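Side-chain contacts in serine protease MT3772 (PDB 3K6Y), which cleaves proteins as a membrane-associated, trypsin-like serine endopeptidase that protects Mycobacterium tuberculosis from oxidative stress and acid: residues 29-32 with 33-36; 49-52 with 53-56. One frame throughout, in Å; residues are numbered along the deposited sequence.

Contact 1 of 2, residues 29-32 with 33-36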
ATOM      1  N   PRO A  29     -16.664  16.687  32.349  1.00 20.87           N
ATOM      2  CA  PRO A  29     -17.195  17.431  31.193  1.00 21.42           C
ATOM      3  C   PRO A  29     -16.609  18.836  31.046  1.00 21.50           C
ATOM      4  O   PRO A  29     -16.663  19.432  29.960  1.00 21.83           O
ATOM      5  CB  PRO A  29     -18.696  17.532  31.488  1.00 22.08           C
ATOM      6  CG  PRO A  29     -18.810  17.314  32.928  1.00 22.92           C
ATOM      7  CD  PRO A  29     -17.741  16.355  33.310  1.00 21.18           C
ATOM      8  N   ALA A  30     -16.072  19.366  32.140  1.00 21.38           N
ATOM      9  CA  ALA A  30     -15.513  20.716  32.142  1.00 21.22           C
ATOM     10  C   ALA A  30     -14.239  20.811  31.317  1.00 20.80           C
ATOM     11  O   ALA A  30     -13.805  21.912  30.985  1.00 21.11           O
ATOM     12  CB  ALA A  30     -15.265  21.203  33.586  1.00 22.27           C
ATOM     13  N   LEU A  31     -13.646  19.667  30.959  1.00 19.80           N
ATOM     14  CA  LEU A  31     -12.414  19.679  30.164  1.00 18.64           C
ATOM     15  C   LEU A  31     -12.581  20.395  28.827  1.00 18.54           C
ATOM     16  O   LEU A  31     -11.609  20.912  28.286  1.00 18.06           O
ATOM     17  CB  LEU A  31     -11.891  18.254  29.958  1.00 18.41           C
ATOM     18  CG  LEU A  31     -11.296  17.595  31.196  1.00 19.23           C
ATOM     19  CD1 LEU A  31     -11.109  16.103  30.997  1.00 19.85           C
ATOM     20  CD2 LEU A  31      -9.973  18.271  31.581  1.00 21.30           C
ATOM     21  N   VAL A  32     -13.796  20.446  28.280  1.00 18.42           N
ATOM     22  CA  VAL A  32     -14.018  21.162  27.020  1.00 19.40           C
ATOM     23  C   VAL A  32     -13.601  22.630  27.118  1.00 19.83           C
ATOM     24  O   VAL A  32     -13.242  23.234  26.111  1.00 20.45           O
ATOM     25  CB  VAL A  32     -15.481  21.081  26.501  1.00 20.19           C
ATOM     26  CG1 VAL A  32     -15.837  19.670  26.151  1.00 21.81           C
ATOM     27  CG2 VAL A  32     -16.471  21.655  27.518  1.00 21.06           C
ATOM     28  N   ASN A  33     -13.675  23.185  28.331  1.00 20.21           N
ATOM     29  CA  ASN A  33     -13.364  24.593  28.563  1.00 20.67           C
ATOM     30  C   ASN A  33     -12.007  24.799  29.229  1.00 19.27           C
ATOM     31  O   ASN A  33     -11.640  25.937  29.561  1.00 19.94           O
ATOM     32  CB  ASN A  33     -14.482  25.251  29.385  1.00 21.49           C
ATOM     33  CG  ASN A  33     -15.813  25.252  28.653  1.00 24.21           C
ATOM     34  OD1 ASN A  33     -15.882  25.600  27.474  1.00 27.56           O
ATOM     35  ND2 ASN A  33     -16.874  24.867  29.350  1.00 27.12           N
ATOM     36  N   ASN A  34     -11.242  23.726  29.422  1.00 17.92           N
ATOM     37  CA  ASN A  34      -9.906  23.879  30.000  1.00 17.16           C
ATOM     38  C   ASN A  34      -9.042  24.759  29.082  1.00 16.33           C
ATOM     39  O   ASN A  34      -9.086  24.604  27.853  1.00 16.17           O
ATOM     40  CB  ASN A  34      -9.250  22.511  30.232  1.00 17.18           C
ATOM     41  CG  ASN A  34      -7.989  22.594  31.062  1.00 17.50           C
ATOM     42  OD1 ASN A  34      -6.969  23.080  30.597  1.00 18.03           O
ATOM     43  ND2 ASN A  34      -8.044  22.083  32.290  1.00 18.74           N
ATOM     44  N   PRO A  35      -8.292  25.723  29.662  1.00 15.26           N
ATOM     45  CA  PRO A  35      -7.461  26.599  28.825  1.00 15.50           C
ATOM     46  C   PRO A  35      -6.489  25.883  27.869  1.00 15.13           C
ATOM     47  O   PRO A  35      -6.083  26.465  26.862  1.00 16.02           O
ATOM     48  CB  PRO A  35      -6.686  27.452  29.842  1.00 16.10           C
ATOM     49  CG  PRO A  35      -7.371  27.279  31.102  1.00 17.22           C
ATOM     50  CD  PRO A  35      -8.223  26.074  31.094  1.00 15.74           C
ATOM     51  N   VAL A  36      -6.142  24.634  28.166  1.00 15.73           N
ATOM     52  CA  VAL A  36      -5.258  23.866  27.288  1.00 16.47           C
ATOM     53  C   VAL A  36      -5.888  23.620  25.919  1.00 15.79           C
ATOM     54  O   VAL A  36      -5.172  23.484  24.920  1.00 15.53           O
ATOM     55  CB  VAL A  36      -4.795  22.540  27.947  1.00 17.46           C
ATOM     56  CG1 VAL A  36      -5.914  21.471  27.938  1.00 19.52           C
ATOM     57  CG2 VAL A  36      -3.554  22.030  27.288  1.00 18.88           C
TER
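N33 closes a 3-10 turn on A30, and one residue later the chain is capped into helix 35-40, so two short helical elements join end to end. The evidence for the turn is the i to i+3 bond from N33 N to A30 O, 2.9 Å long with an N-H...O angle of 154°. The amide of N33 runs alongside V32, both side chains leaving the backbone in the same direction, and ND2 comes within 3.7 Å of V32 CG2. N34 continues the turn through N34 N to L31 O at 3.1 Å, while N34 CB packs 3.5 Å from the same L31 O. Contact between the L31 and N34 side chains is loose, CD2 to ND2 being 4.3 Å, but both rest on L190; L31 also joins V32 in touching P146 of strand 143-157. At N34 psi opens to 135°, which ends the 3-10 run and places this residue at the N-cap. P35, with no N-H of its own, takes the first position beyond the cap. The first N-H that the cap can take is therefore that of V36: chi1 near trans (-169°) carries the amide of N34 away from its own N, and OD1 accepts V36 N at 3.0 Å, in the carbonyl plane and on a lone pair.

Contact 2 of 2, residues 49-52 with 53-56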
ATOM      1  N   SER A  49      -8.753  13.617   2.516  1.00 11.09           N
ATOM      2  CA  SER A  49      -8.033  12.802   1.527  1.00 12.60           C
ATOM      3  C   SER A  49      -9.007  12.308   0.476  1.00 12.52           C
ATOM      4  O   SER A  49     -10.001  11.638   0.794  1.00 13.25           O
ATOM      5  CB  SER A  49      -7.339  11.633   2.206  1.00 12.74           C
ATOM      6  OG  SER A  49      -6.477  12.110   3.257  1.00 14.21           O
ATOM      7  N   LEU A  50      -8.746  12.643  -0.777  1.00 11.60           N
ATOM      8  CA  LEU A  50      -9.570  12.160  -1.893  1.00 12.17           C
ATOM      9  C   LEU A  50      -9.100  10.761  -2.202  1.00 11.43           C
ATOM     10  O   LEU A  50      -7.905  10.532  -2.425  1.00 11.68           O
ATOM     11  CB  LEU A  50      -9.393  13.051  -3.123  1.00 13.47           C
ATOM     12  CG  LEU A  50      -9.636  14.540  -2.874  1.00 15.51           C
ATOM     13  CD1 LEU A  50      -9.472  15.297  -4.171  1.00 17.87           C
ATOM     14  CD2 LEU A  50     -11.011  14.792  -2.250  1.00 19.12           C
ATOM     15  N   ALA A  51     -10.036   9.817  -2.225  1.00 12.16           N
ATOM     16  CA  ALA A  51      -9.694   8.420  -2.437  1.00 11.50           C
ATOM     17  C   ALA A  51     -10.617   7.806  -3.495  1.00 12.37           C
ATOM     18  O   ALA A  51     -11.425   6.916  -3.194  1.00 13.25           O
ATOM     19  CB  ALA A  51      -9.745   7.642  -1.128  1.00 12.10           C
ATOM     20  N   PRO A  52     -10.460   8.256  -4.742  1.00 13.55           N
ATOM     21  CA  PRO A  52     -11.296   7.669  -5.809  1.00 14.54           C
ATOM     22  C   PRO A  52     -11.119   6.149  -5.952  1.00 14.46           C
ATOM     23  O   PRO A  52     -12.075   5.476  -6.336  1.00 14.33           O
ATOM     24  CB  PRO A  52     -10.847   8.426  -7.072  1.00 15.99           C
ATOM     25  CG  PRO A  52      -9.486   9.014  -6.736  1.00 15.55           C
ATOM     26  CD  PRO A  52      -9.591   9.329  -5.256  1.00 13.93           C
ATOM     27  N   ARG A  53      -9.952   5.592  -5.620  1.00 14.75           N
ATOM     28  CA  ARG A  53      -9.784   4.148  -5.710  1.00 15.27           C
ATOM     29  C   ARG A  53     -10.747   3.445  -4.752  1.00 14.47           C
ATOM     30  O   ARG A  53     -11.145   2.295  -4.972  1.00 15.20           O
ATOM     31  CB  ARG A  53      -8.351   3.771  -5.356  1.00 16.99           C
ATOM     32  CG  ARG A  53      -7.392   3.614  -6.498  1.00 19.67           C
ATOM     33  CD  ARG A  53      -6.202   2.752  -6.061  1.00 19.90           C
ATOM     34  NE  ARG A  53      -5.296   3.465  -5.156  1.00 19.42           N
ATOM     35  CZ  ARG A  53      -4.726   2.929  -4.075  1.00 18.39           C
ATOM     36  NH1 ARG A  53      -3.893   3.661  -3.359  1.00 19.67           N
ATOM     37  NH2 ARG A  53      -4.986   1.679  -3.691  1.00 16.45           N
ATOM     38  N   CYS A  54     -11.116   4.147  -3.679  1.00 14.23           N
ATOM     39  CA  CYS A  54     -11.933   3.591  -2.627  1.00 14.81           C
ATOM     40  C   CYS A  54     -13.367   4.099  -2.728  1.00 14.80           C
ATOM     41  O   CYS A  54     -14.189   3.776  -1.883  1.00 16.13           O
ATOM     42  CB  CYS A  54     -11.366   4.009  -1.250  1.00 14.95           C
ATOM     43  SG  CYS A  54      -9.580   3.821  -1.083  1.00 17.65           S
ATOM     44  N   GLN A  55     -13.629   4.930  -3.734  1.00 14.88           N
ATOM     45  CA  GLN A  55     -14.937   5.601  -3.916  1.00 14.94           C
ATOM     46  C   GLN A  55     -15.354   6.361  -2.659  1.00 15.41           C
ATOM     47  O   GLN A  55     -16.506   6.322  -2.236  1.00 16.29           O
ATOM     48  CB  GLN A  55     -16.013   4.602  -4.374  1.00 16.49           C
ATOM     49  CG  GLN A  55     -15.642   3.908  -5.680  1.00 18.17           C
ATOM     50  CD  GLN A  55     -16.590   2.826  -6.125  1.00 21.14           C
ATOM     51  OE1 GLN A  55     -17.341   2.276  -5.329  1.00 20.39           O
ATOM     52  NE2 GLN A  55     -16.503   2.483  -7.399  1.00 20.30           N
ATOM     53  N   LYS A  56     -14.397   7.072  -2.062  1.00 14.50           N
ATOM     54  CA  LYS A  56     -14.610   7.778  -0.794  1.00 15.29           C
ATOM     55  C   LYS A  56     -13.795   9.062  -0.755  1.00 13.00           C
ATOM     56  O   LYS A  56     -12.770   9.188  -1.428  1.00 13.16           O
ATOM     57  CB  LYS A  56     -14.103   6.950   0.407  1.00 18.17           C
ATOM     58  CG  LYS A  56     -14.873   5.732   0.844  1.00 20.12           C
ATOM     59  CD  LYS A  56     -14.045   5.040   1.962  1.00 20.98           C
ATOM     60  CE  LYS A  56     -14.769   3.816   2.502  1.00 27.84           C
ATOM     61  NZ  LYS A  56     -14.096   3.260   3.713  1.00 27.88           N
TER
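A51 and K56 form an antiparallel hydrogen-bonded pair, A51 N to K56 O 2.9 Å and K56 N to A51 O 3.2 Å, which closes a four-residue hairpin loop. A51 O also accepts C54 N at 2.8 Å, and its two donors approach from opposite faces of the carbonyl plane. Q55 N reaches P52 O at 3.1 Å, and the positive phi of Q55 (54°) swings the chain back into line, so that Q55 and K56 both face A51 in a G1 beta bulge. Among the side chains, A51 CB lies against C54 SG at 3.8 Å. C54 holds SG beside its backbone N (chi1 -46°), and this sulfur is bonded to C235 SG, tying the hairpin to the C-terminal tail. R53 NH1 bonds G233 O in the same tail, while its NH2 makes a salt bridge to D163 of the second subunit; Q55 NE2 bonds E165 OE1 of that subunit. The K56 side chain is about 9 Å from that of H75, the predicted proton acceptor. The arrangement is a tight beta hairpin between strands 44-51 and 56-66, the first two of the N-terminal barrel in this chymotrypsin-like double-barrel protease domain.

Each contact is a turn within its own unbroken eight-residue stretch, and the two follow in series along the sequence, yet their centres are 35 Å apart and each lies about 20 Å from the centre of the chain. Contact 1 is a surface feature where the chain enters helix 35-40, which precedes strand 44-51, and it packs beside strand 143-157 of the second barrel; contact 2 is partly buried and belongs to the first barrel. An asparagine amide serves as helix cap in contact 1, whereas side-chain anchoring in contact 2 combines a disulfide, a salt bridge and hydrogen bonds. No other chain of the assembly touches 29-36, while 49-56 meets the second subunit. Only contact 2 approaches the predicted catalytic residues.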